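Local coordinates for StiE protein (Stigmatella aurantiaca, PDB 6ECX), which transfers a methyl group from S-adenosylmethionine to an oxygen of a polyketide intermediate, as the O-methyltransferase domain of a polyketide synthase, at residues 75-80 with 100-105; 40-45 with 313-318; 220-225 with 303-308; 178-183 with 290-295. One frame throughout, in Å; residues are numbered along the deposited sequence.

Contact 1. Residues 75-80 with 100-105. With SAM (S-adenosylmethionine), chain B.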
# COMPACT_ATOMS: atom_id res chain seq x y z
N GLU A 75 -9.85 -7.10 3.97
CA GLU A 75 -8.98 -8.16 4.47
C GLU A 75 -7.50 -7.81 4.30
O GLU A 75 -6.68 -8.10 5.18
CB GLU A 75 -9.31 -9.46 3.75
CG GLU A 75 -8.34 -10.61 4.01
CD GLU A 75 -8.39 -11.14 5.44
OE1 GLU A 75 -9.23 -10.68 6.24
OE2 GLU A 75 -7.57 -12.04 5.75
N LEU A 76 -7.13 -7.19 3.17
CA LEU A 76 -5.77 -6.70 3.02
C LEU A 76 -5.42 -5.74 4.16
O LEU A 76 -4.35 -5.85 4.77
CB LEU A 76 -5.61 -6.01 1.67
CG LEU A 76 -4.24 -5.41 1.39
CD1 LEU A 76 -3.30 -6.47 0.85
CD2 LEU A 76 -4.38 -4.29 0.38
N ARG A 77 -6.34 -4.82 4.47
CA ARG A 77 -6.13 -3.87 5.56
C ARG A 77 -6.03 -4.57 6.91
O ARG A 77 -5.22 -4.17 7.76
CB ARG A 77 -7.28 -2.87 5.59
CG ARG A 77 -6.95 -1.51 5.01
CD ARG A 77 -6.99 -1.55 3.51
NE ARG A 77 -6.57 -0.28 2.91
CZ ARG A 77 -6.48 -0.09 1.60
NH1 ARG A 77 -6.79 -1.08 0.78
NH2 ARG A 77 -6.09 1.08 1.12
N ARG A 78 -6.88 -5.58 7.16
CA ARG A 78 -6.83 -6.30 8.43
C ARG A 78 -5.44 -6.87 8.67
O ARG A 78 -4.88 -6.72 9.76
CB ARG A 78 -7.89 -7.42 8.45
CG ARG A 78 -8.08 -8.08 9.83
CD ARG A 78 -9.10 -9.22 9.77
NE ARG A 78 -8.60 -10.34 8.97
CZ ARG A 78 -7.97 -11.40 9.48
NH1 ARG A 78 -7.77 -11.49 10.79
NH2 ARG A 78 -7.53 -12.36 8.68
N VAL A 79 -4.83 -7.45 7.63
CA VAL A 79 -3.49 -8.02 7.78
C VAL A 79 -2.44 -6.92 7.92
O VAL A 79 -1.52 -7.03 8.75
CB VAL A 79 -3.18 -8.96 6.61
CG1 VAL A 79 -1.80 -9.59 6.80
CG2 VAL A 79 -4.26 -10.04 6.50
N LEU A 80 -2.55 -5.85 7.12
CA LEU A 80 -1.63 -4.72 7.24
C LEU A 80 -1.56 -4.16 8.65
O LEU A 80 -0.50 -3.74 9.11
CB LEU A 80 -2.04 -3.60 6.27
CG LEU A 80 -1.52 -3.73 4.85
CD1 LEU A 80 -2.39 -2.93 3.87
CD2 LEU A 80 -0.08 -3.22 4.84
N GLY A 100 -8.32 9.14 0.50
CA GLY A 100 -8.49 9.38 1.92
C GLY A 100 -9.24 8.32 2.69
O GLY A 100 -9.49 8.51 3.89
N SER A 101 -9.58 7.18 2.06
CA SER A 101 -10.39 6.16 2.73
C SER A 101 -9.71 5.63 4.00
O SER A 101 -10.36 5.47 5.04
CB SER A 101 -10.69 5.02 1.76
OG SER A 101 -11.40 5.50 0.63
N ASP A 102 -8.42 5.34 3.92
CA ASP A 102 -7.71 4.80 5.09
C ASP A 102 -7.71 5.79 6.25
O ASP A 102 -7.98 5.41 7.40
CB ASP A 102 -6.29 4.43 4.69
CG ASP A 102 -6.24 3.18 3.82
OD1 ASP A 102 -6.80 2.14 4.25
OD2 ASP A 102 -5.66 3.23 2.72
N LEU A 103 -7.45 7.07 5.97
CA LEU A 103 -7.48 8.08 7.02
C LEU A 103 -8.88 8.25 7.59
O LEU A 103 -9.05 8.40 8.80
CB LEU A 103 -6.98 9.42 6.50
CG LEU A 103 -5.50 9.50 6.13
CD1 LEU A 103 -5.18 10.85 5.50
CD2 LEU A 103 -4.65 9.26 7.36
N ILE A 104 -9.88 8.27 6.71
CA ILE A 104 -11.25 8.49 7.17
C ILE A 104 -11.73 7.32 8.03
O ILE A 104 -12.36 7.51 9.08
CB ILE A 104 -12.16 8.72 5.96
CG1 ILE A 104 -11.90 10.12 5.35
CG2 ILE A 104 -13.62 8.49 6.34
CD1 ILE A 104 -12.57 10.35 4.01
N ILE A 105 -11.47 6.09 7.58
CA ILE A 105 -11.88 4.92 8.35
C ILE A 105 -11.21 4.92 9.72
O ILE A 105 -11.85 4.66 10.74
CB ILE A 105 -11.56 3.64 7.55
CG1 ILE A 105 -12.52 3.51 6.36
CG2 ILE A 105 -11.63 2.41 8.45
CD1 ILE A 105 -12.10 2.44 5.38
N SAM B . -2.70 4.62 -0.24
CA SAM B . -3.89 4.87 -1.04
C SAM B . -4.79 3.64 -1.09
O SAM B . -4.34 2.56 -0.71
OXT SAM B . -5.95 3.69 -1.49
CB SAM B . -3.50 5.30 -2.44
CG SAM B . -2.50 4.38 -3.13
SD SAM B . -2.28 4.87 -4.86
CE SAM B . -1.92 3.28 -5.63
C5' SAM B . -0.71 5.77 -4.82
C4' SAM B . -0.82 7.13 -4.11
O4' SAM B . 0.45 7.69 -3.82
C3' SAM B . -1.57 8.21 -4.89
O3' SAM B . -2.46 8.81 -3.96
C2' SAM B . -0.51 9.22 -5.28
O2' SAM B . -0.98 10.55 -5.36
C1' SAM B . 0.45 9.08 -4.10
N9 SAM B . 1.84 9.53 -4.34
C8 SAM B . 2.68 9.09 -5.33
N7 SAM B . 3.88 9.71 -5.19
C5 SAM B . 3.81 10.56 -4.13
C6 SAM B . 4.73 11.42 -3.56
N6 SAM B . 5.96 11.55 -4.05
N1 SAM B . 4.37 12.17 -2.45
C2 SAM B . 3.11 12.05 -1.91
N3 SAM B . 2.20 11.18 -2.49
C4 SAM B . 2.54 10.45 -3.59
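R77, on the last turn of helix 64-80, and D102, near the start of helix 101-109, have CA atoms 8.8 Å apart, a gap between the two backbones that is crossed by their side chains alone. The arginine chain, bent at chi2 (78°), presents its NE and NH2 edge to the carboxylate. Each nitrogen takes its own oxygen through a syn lone pair: NE of R77 reaches OD1 of D102 at 2.8 Å, and NH2 of R77 reaches OD2 of D102 at 2.7 Å. The NH2 bond is nearly straight and lies close to the guanidinium plane, whereas the NE bond is more bent (149°) and tilted from it. The two flat groups are nearly coplanar, so this side-on salt bridge limits how far the guanidinium can turn.

The loop entering helix 101-109 follows the first strand of a Rossmann-like methyltransferase and is rich in glycine. G100 occupies the N-cap position, and its O accepts from I104 N. G96 and G98 of the same loop belong to the cofactor site, which explains why D102 sits so near the ligand.

NH2 of R77 also lies 2.9 Å from atom O of the S-adenosylmethionine carboxylate, so one nitrogen faces two carboxylates, an arrangement that probably offsets their charges. F37 makes a cation-pi contact with R77, and F163 packs against both R77 and D102. Within helix 64-80, R78 pairs with E75 in another side-on salt bridge, with NE of R78 2.8 Å from OE1 of E75.

Contact 2. Residues 40-45 with 313-318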
# COMPACT_ATOMS: atom_id res chain seq x y z
N TRP A 40 -6.08 -3.41 -4.23
CA TRP A 40 -7.04 -4.45 -4.58
C TRP A 40 -6.56 -5.78 -4.03
O TRP A 40 -5.41 -6.17 -4.26
CB TRP A 40 -7.25 -4.44 -6.09
CG TRP A 40 -7.78 -3.08 -6.53
CD1 TRP A 40 -9.04 -2.61 -6.35
CD2 TRP A 40 -7.03 -2.00 -7.14
NE1 TRP A 40 -9.15 -1.32 -6.83
CE2 TRP A 40 -7.93 -0.93 -7.32
CE3 TRP A 40 -5.71 -1.85 -7.57
CZ2 TRP A 40 -7.55 0.28 -7.91
CZ3 TRP A 40 -5.33 -0.64 -8.15
CH2 TRP A 40 -6.25 0.40 -8.32
N GLY A 41 -7.45 -6.49 -3.33
CA GLY A 41 -7.07 -7.27 -2.16
C GLY A 41 -6.97 -8.79 -2.12
O GLY A 41 -6.67 -9.45 -3.12
N VAL A 42 -7.20 -9.34 -0.93
CA VAL A 42 -6.82 -10.70 -0.57
C VAL A 42 -7.98 -11.65 -0.86
O VAL A 42 -8.99 -11.64 -0.15
CB VAL A 42 -6.37 -10.77 0.90
CG1 VAL A 42 -6.25 -12.21 1.38
CG2 VAL A 42 -5.06 -10.03 1.09
N PHE A 43 -7.84 -12.45 -1.90
CA PHE A 43 -8.73 -13.58 -2.17
C PHE A 43 -8.06 -14.82 -1.59
O PHE A 43 -7.02 -15.26 -2.10
CB PHE A 43 -8.99 -13.75 -3.66
CG PHE A 43 -10.13 -12.90 -4.20
CD1 PHE A 43 -10.23 -11.56 -3.88
CD2 PHE A 43 -11.07 -13.44 -5.05
CE1 PHE A 43 -11.26 -10.78 -4.39
CE2 PHE A 43 -12.10 -12.66 -5.56
CZ PHE A 43 -12.20 -11.33 -5.22
N GLN A 44 -8.65 -15.39 -0.54
CA GLN A 44 -8.06 -16.58 0.06
C GLN A 44 -8.03 -17.73 -0.94
O GLN A 44 -7.08 -18.54 -0.95
CB GLN A 44 -8.84 -16.99 1.33
CG GLN A 44 -8.91 -15.91 2.41
CD GLN A 44 -10.15 -15.04 2.30
OE1 GLN A 44 -10.76 -14.93 1.23
NE2 GLN A 44 -10.54 -14.41 3.41
N GLU A 45 -9.04 -17.81 -1.80
CA GLU A 45 -9.08 -18.78 -2.89
C GLU A 45 -9.62 -18.09 -4.14
O GLU A 45 -10.28 -17.05 -4.07
CB GLU A 45 -9.95 -20.00 -2.56
CG GLU A 45 -9.40 -20.90 -1.46
CD GLU A 45 -8.06 -21.54 -1.83
OE1 GLU A 45 -7.79 -21.70 -3.04
OE2 GLU A 45 -7.29 -21.87 -0.90
N THR A 313 6.25 -14.38 6.06
CA THR A 313 5.21 -15.36 6.39
C THR A 313 4.19 -15.44 5.26
O THR A 313 3.58 -14.42 4.93
CB THR A 313 4.51 -14.99 7.68
OG1 THR A 313 5.48 -14.82 8.71
CG2 THR A 313 3.54 -16.10 8.07
N PRO A 314 3.98 -16.59 4.64
CA PRO A 314 2.88 -16.71 3.68
C PRO A 314 1.54 -16.49 4.37
O PRO A 314 1.29 -17.00 5.46
CB PRO A 314 3.02 -18.15 3.16
CG PRO A 314 4.38 -18.58 3.57
CD PRO A 314 4.67 -17.88 4.84
N TYR A 315 0.68 -15.70 3.72
CA TYR A 315 -0.69 -15.50 4.19
C TYR A 315 -1.38 -16.81 4.55
O TYR A 315 -2.15 -16.87 5.51
CB TYR A 315 -1.51 -14.78 3.13
CG TYR A 315 -2.96 -14.61 3.53
CD1 TYR A 315 -3.35 -13.50 4.26
CD2 TYR A 315 -3.92 -15.56 3.19
CE1 TYR A 315 -4.67 -13.32 4.63
CE2 TYR A 315 -5.25 -15.40 3.56
CZ TYR A 315 -5.61 -14.27 4.29
OH TYR A 315 -6.91 -14.06 4.67
N ALA A 316 -1.15 -17.87 3.76
CA ALA A 316 -1.79 -19.15 4.05
C ALA A 316 -1.36 -19.72 5.39
O ALA A 316 -2.05 -20.58 5.94
CB ALA A 316 -1.51 -20.16 2.93
N GLU A 317 -0.24 -19.25 5.94
CA GLU A 317 0.22 -19.69 7.25
C GLU A 317 -0.09 -18.67 8.34
O GLU A 317 0.40 -18.81 9.47
CB GLU A 317 1.72 -20.00 7.21
CG GLU A 317 2.06 -21.24 6.38
CD GLU A 317 3.56 -21.47 6.26
OE1 GLU A 317 4.35 -20.74 6.90
OE2 GLU A 317 3.95 -22.39 5.51
N PHE A 318 -0.89 -17.67 8.03
CA PHE A 318 -1.15 -16.56 8.93
C PHE A 318 -2.48 -16.75 9.66
O PHE A 318 -3.47 -17.18 9.07
CB PHE A 318 -1.18 -15.25 8.15
CG PHE A 318 -1.68 -14.08 8.94
CD1 PHE A 318 -0.86 -13.46 9.87
CD2 PHE A 318 -2.96 -13.59 8.73
CE1 PHE A 318 -1.31 -12.37 10.59
CE2 PHE A 318 -3.41 -12.49 9.44
CZ PHE A 318 -2.59 -11.88 10.37
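V42 makes the first touch along 40-45, sending CG1 over one face of the Y315 ring. The methyl carbon is 3.9 Å from the ring centroid and 23° off the normal, which meets the geometry of a CH-pi contact. It is shifted toward the hydroxyl end of the ring, V42 CG1 lying 3.6 Å from Y315 CZ. The side chains arrive from opposite directions, and V42 CG1 stands anti to the backbone N (chi1 168°), which aims it at the ring.

At F43 the chain turns its CB the other way, and the aromatic ring packs on A72 and makes a cation-pi contact with R68, both of helix 64-80. Q44 brings the segment back to Y315: its CG sits at the ring edge, near the ring plane, 3.5 Å from Y315 OH. The chain then bends at chi2, laying the amide alongside the hydroxyl (Q44 NE2 to Y315 OH 3.9 Å) with its plane 61° from the ring, while OE1 bonds R68 NH2 weakly.

No hydrogen bond joins the two segments; Y315 OH instead probably bonds E75 OE2 of helix 64-80.

Y315 begins the 3-10 turn after strand 313-314, which lies at one edge of the sheet beside strand 226-233. The contact thus lays the 40-45 loop and helix 64-80 against that turn, at the margin of the methyltransferase sheet, strand order 3-2-1-4-5-7-6, to which 313-314 is added.

Contact 3. Residues 220-225 with 303-308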
# COMPACT_ATOMS: atom_id res chain seq x y z
N LEU A 220 17.50 1.05 2.97
CA LEU A 220 16.63 2.18 3.28
C LEU A 220 16.20 2.16 4.73
O LEU A 220 16.19 3.21 5.40
CB LEU A 220 15.39 2.17 2.38
CG LEU A 220 15.64 2.53 0.91
CD1 LEU A 220 14.39 2.25 0.11
CD2 LEU A 220 16.03 3.99 0.81
N PHE A 221 15.75 1.00 5.22
CA PHE A 221 15.31 0.93 6.62
C PHE A 221 16.48 1.21 7.56
O PHE A 221 16.39 2.06 8.45
CB PHE A 221 14.71 -0.44 6.95
CG PHE A 221 13.43 -0.77 6.22
CD1 PHE A 221 12.76 0.18 5.46
CD2 PHE A 221 12.90 -2.06 6.28
CE1 PHE A 221 11.58 -0.14 4.79
CE2 PHE A 221 11.73 -2.40 5.61
CZ PHE A 221 11.07 -1.44 4.85
N SER A 222 17.60 0.51 7.35
CA SER A 222 18.67 0.50 8.35
C SER A 222 19.43 1.82 8.42
O SER A 222 19.98 2.16 9.47
CB SER A 222 19.68 -0.61 8.04
OG SER A 222 19.02 -1.83 7.81
N SER A 223 19.53 2.54 7.29
CA SER A 223 20.12 3.88 7.23
C SER A 223 19.22 4.93 7.85
O SER A 223 19.66 6.08 8.02
CB SER A 223 20.39 4.28 5.77
OG SER A 223 21.12 3.26 5.13
N ASN A 224 17.97 4.59 8.15
CA ASN A 224 17.02 5.57 8.66
C ASN A 224 16.33 5.07 9.93
O ASN A 224 15.17 5.37 10.19
CB ASN A 224 16.02 5.92 7.55
CG ASN A 224 16.70 6.70 6.42
OD1 ASN A 224 16.99 7.88 6.59
ND2 ASN A 224 17.01 6.04 5.30
N HIS A 225 17.06 4.30 10.74
CA HIS A 225 16.61 3.94 12.09
C HIS A 225 15.32 3.13 12.07
O HIS A 225 14.47 3.29 12.95
CB HIS A 225 16.46 5.18 12.98
CG HIS A 225 17.71 5.99 13.11
ND1 HIS A 225 17.89 7.19 12.46
CD2 HIS A 225 18.86 5.75 13.79
CE1 HIS A 225 19.10 7.66 12.73
NE2 HIS A 225 19.70 6.81 13.54
N HIS A 303 21.66 -6.21 10.00
CA HIS A 303 21.86 -7.63 10.26
C HIS A 303 20.55 -8.30 10.64
O HIS A 303 20.18 -9.35 10.10
CB HIS A 303 22.90 -7.78 11.37
CG HIS A 303 23.19 -9.19 11.76
ND1 HIS A 303 23.05 -9.64 13.06
CD2 HIS A 303 23.64 -10.24 11.04
CE1 HIS A 303 23.40 -10.92 13.12
NE2 HIS A 303 23.76 -11.31 11.91
N LEU A 304 19.80 -7.67 11.55
CA LEU A 304 18.52 -8.19 12.01
C LEU A 304 17.45 -8.11 10.92
O LEU A 304 16.70 -9.07 10.71
CB LEU A 304 18.09 -7.42 13.27
CG LEU A 304 19.03 -7.58 14.48
CD1 LEU A 304 19.03 -6.38 15.53
CD2 LEU A 304 18.71 -8.89 15.15
N ASN A 305 17.39 -6.99 10.19
CA ASN A 305 16.43 -6.89 9.09
C ASN A 305 16.66 -7.98 8.05
O ASN A 305 15.70 -8.49 7.47
CB ASN A 305 16.51 -5.53 8.39
CG ASN A 305 16.07 -4.40 9.26
OD1 ASN A 305 15.39 -4.61 10.27
ND2 ASN A 305 16.45 -3.18 8.89
N ALA A 306 17.93 -8.29 7.75
CA ALA A 306 18.23 -9.26 6.71
C ALA A 306 17.66 -10.62 7.08
O ALA A 306 17.11 -11.33 6.22
CB ALA A 306 19.74 -9.35 6.47
N LYS A 307 17.75 -10.99 8.36
CA LYS A 307 17.16 -12.24 8.81
C LYS A 307 15.65 -12.22 8.62
O LYS A 307 15.06 -13.19 8.14
CB LYS A 307 17.54 -12.49 10.27
CG LYS A 307 17.36 -13.92 10.75
CD LYS A 307 17.88 -14.06 12.18
CE LYS A 307 17.50 -15.40 12.81
NZ LYS A 307 17.69 -15.40 14.29
N GLN A 308 15.01 -11.09 8.95
CA GLN A 308 13.56 -10.98 8.84
C GLN A 308 13.08 -10.96 7.39
O GLN A 308 11.97 -11.41 7.10
CB GLN A 308 13.10 -9.72 9.58
CG GLN A 308 11.79 -9.86 10.33
CD GLN A 308 11.76 -11.07 11.25
OE1 GLN A 308 12.69 -11.31 12.02
NE2 GLN A 308 10.68 -11.84 11.18
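S222 and N305 make a weak polar contact between helix 214-222 and helix 298-309, at a point where their CA atoms are 7.8 Å apart. N305 ND2 lies 3.1 Å from S222 OG, but the N-H...O angle of 129° marks the bond as weak; N218 OD1 is the better partner of ND2 on that helix. The first torsions (chi1 -49° for S222, -66° for N305) set OG and CG beside their backbone N atoms and let the two groups meet between the helices. The F221 CB methylene packs against N305 ND2 at 3.8 Å, while its ring continues toward F288 and V290 of strand 283-292.

This close part is small, 103 Å² in all, and buried. Around it the pairing is loose: the CB of H303 points away from helix 214-222, and H303, L304 and K307 are exposed, as is S223 on the other segment. Where helix 214-222 gives way to the turn, N224 folds back to donate from ND2 to L220 O at 2.9 Å, nearly straight and in the carbonyl plane.

S222 OG also bonds N218 O, and N305 OD1 accepts from L228 N. With both ends of its amide engaged, N305 is probably held in one orientation. The chemistry implies a buried polar joint in which the amide bridges strand 226-233 through OD1 and helix 214-222 through ND2, with S222 a weak third partner.

Contact 4. Residues 178-183 with 290-295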
# COMPACT_ATOMS: atom_id res chain seq x y z
N ASN A 178 12.62 11.50 5.59
CA ASN A 178 11.41 12.21 6.04
C ASN A 178 10.60 11.36 7.02
O ASN A 178 10.06 11.87 8.00
CB ASN A 178 10.57 12.58 4.82
CG ASN A 178 9.58 13.70 5.09
OD1 ASN A 178 9.54 14.27 6.19
ND2 ASN A 178 8.77 14.03 4.08
N ILE A 179 10.48 10.06 6.75
CA ILE A 179 9.75 9.19 7.67
C ILE A 179 10.46 9.16 9.03
O ILE A 179 9.84 9.38 10.08
CB ILE A 179 9.61 7.77 7.08
CG1 ILE A 179 8.65 7.79 5.88
CG2 ILE A 179 9.11 6.81 8.17
CD1 ILE A 179 8.63 6.50 5.07
N ASP A 180 11.77 8.89 9.01
CA ASP A 180 12.57 8.84 10.23
C ASP A 180 12.45 10.13 11.04
O ASP A 180 12.12 10.09 12.23
CB ASP A 180 14.04 8.58 9.84
CG ASP A 180 14.94 8.42 11.04
OD1 ASP A 180 14.42 8.27 12.16
OD2 ASP A 180 16.18 8.46 10.86
N ARG A 181 12.67 11.28 10.42
CA ARG A 181 12.71 12.52 11.18
C ARG A 181 11.36 12.89 11.78
O ARG A 181 11.30 13.77 12.67
CB ARG A 181 13.23 13.66 10.29
CG ARG A 181 14.71 13.46 9.93
CD ARG A 181 15.29 14.56 9.02
NE ARG A 181 14.74 14.52 7.67
CZ ARG A 181 13.84 15.37 7.22
NH1 ARG A 181 13.40 16.35 8.00
NH2 ARG A 181 13.38 15.27 5.98
N HIS A 182 10.27 12.26 11.33
CA HIS A 182 8.94 12.60 11.83
C HIS A 182 8.24 11.41 12.48
O HIS A 182 7.01 11.42 12.64
CB HIS A 182 8.09 13.19 10.70
CG HIS A 182 8.66 14.47 10.19
ND1 HIS A 182 9.65 14.51 9.24
CD2 HIS A 182 8.42 15.75 10.55
CE1 HIS A 182 9.98 15.77 9.01
NE2 HIS A 182 9.25 16.54 9.79
N LEU A 183 8.98 10.39 12.88
CA LEU A 183 8.42 9.26 13.60
C LEU A 183 8.97 9.30 15.02
O LEU A 183 10.20 9.38 15.20
CB LEU A 183 8.79 7.96 12.88
CG LEU A 183 8.15 6.63 13.22
CD1 LEU A 183 6.62 6.77 13.25
CD2 LEU A 183 8.59 5.60 12.17
N VAL A 290 7.03 -2.39 10.52
CA VAL A 290 8.34 -1.81 10.78
C VAL A 290 8.24 -0.95 12.03
O VAL A 290 7.22 -0.29 12.26
CB VAL A 290 8.79 -0.97 9.56
CG1 VAL A 290 10.13 -0.27 9.80
CG2 VAL A 290 8.83 -1.86 8.28
N GLN A 291 9.30 -0.93 12.84
CA GLN A 291 9.34 -0.09 14.03
C GLN A 291 10.56 0.84 14.01
O GLN A 291 11.65 0.42 13.66
CB GLN A 291 9.34 -0.94 15.32
CG GLN A 291 9.22 -0.08 16.58
CD GLN A 291 9.28 -0.89 17.85
OE1 GLN A 291 9.73 -2.03 17.85
NE2 GLN A 291 8.77 -0.33 18.94
N LYS A 292 10.38 2.10 14.37
CA LYS A 292 11.54 2.96 14.54
C LYS A 292 12.38 2.53 15.75
O LYS A 292 11.84 2.25 16.83
CB LYS A 292 11.11 4.42 14.71
CG LYS A 292 12.30 5.33 14.92
CD LYS A 292 11.92 6.79 14.81
CE LYS A 292 13.15 7.67 15.00
NZ LYS A 292 12.80 9.06 14.60
N ASP A 293 13.69 2.49 15.56
CA ASP A 293 14.65 1.99 16.57
C ASP A 293 15.83 2.96 16.53
O ASP A 293 16.84 2.73 15.88
CB ASP A 293 15.08 0.56 16.25
CG ASP A 293 15.90 -0.09 17.34
OD1 ASP A 293 16.45 0.59 18.23
OD2 ASP A 293 16.02 -1.33 17.28
N ARG A 294 15.69 4.07 17.25
CA ARG A 294 16.67 5.14 17.22
C ARG A 294 17.96 4.76 17.94
O ARG A 294 19.04 5.24 17.58
CB ARG A 294 16.05 6.41 17.84
CG ARG A 294 16.97 7.60 17.90
CD ARG A 294 17.32 8.07 16.49
NE ARG A 294 18.21 9.23 16.50
CZ ARG A 294 19.53 9.14 16.64
NH1 ARG A 294 20.10 7.95 16.79
NH2 ARG A 294 20.27 10.24 16.63
N PHE A 295 17.87 3.91 18.95
CA PHE A 295 18.99 3.63 19.85
C PHE A 295 19.86 2.46 19.40
O PHE A 295 20.87 2.19 20.06
CB PHE A 295 18.47 3.39 21.27
CG PHE A 295 17.70 4.56 21.85
CD1 PHE A 295 18.05 5.87 21.52
CD2 PHE A 295 16.63 4.36 22.71
CE1 PHE A 295 17.35 6.96 22.05
CE2 PHE A 295 15.91 5.44 23.26
CZ PHE A 295 16.27 6.75 22.92
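L183 and K292 mark the closest backbone approach, CA to CA 7.1 Å, where the chain leaving helix 172-181 passes the end of strand 283-292. K292 is held in the sheet by backbone bonding to G187 of the neighbouring strand, and its side chain, extended throughout with CG anti to the backbone N (chi1 179°), runs past L183 in the opposite direction. The aliphatic parts touch along the way, L183 CD2 lying 3.8 Å from K292 CB.

The ammonium group ends among three oxygens. K292 NZ donates to D180 O and to L183 O, each at 2.7 Å; the second bond lies in its carbonyl plane, whereas the first is tilted 31° from its own. L183 N reaches D180 O from the opposite face, so that carbonyl serves two donors. K292 NZ and D180 OD1 form a salt bridge with a weak hydrogen bond, 3.0 Å, while D180 OD2 is hydrogen-bonded to H225 ND1.

A glycerol molecule, probably from crystallisation, also bonds NZ. The ammonium thus spans D180 O of the last helical turn and L183 O at the start of the next strand, bracing the helix-to-strand turn; the helix dipole probably favours its bond to D180 O, and the aspartate probably adds to the attraction.

In the fold
From the N terminus, the chain first offers 40-45, which waits for 313-318 to close contact 2, a loop that spans most of the domain and encloses the other three. Contact 1 closes early, pairing 75-80 with 100-105 beside the cofactor, and E75 and V79 of its first segment pack against contact 2. Contact 4 then opens at 178-183 and contact 3 at 220-225; contact 4 closes at 290-295 before contact 3 closes at 303-308, so the two cross. They also touch, through H225 and the D293 backbone. Contacts 3 and 4 tie helices 172-181, 214-222 and 298-309 to strand 283-292 and its neighbours, whereas contacts 1 and 2 gather around helix 64-80.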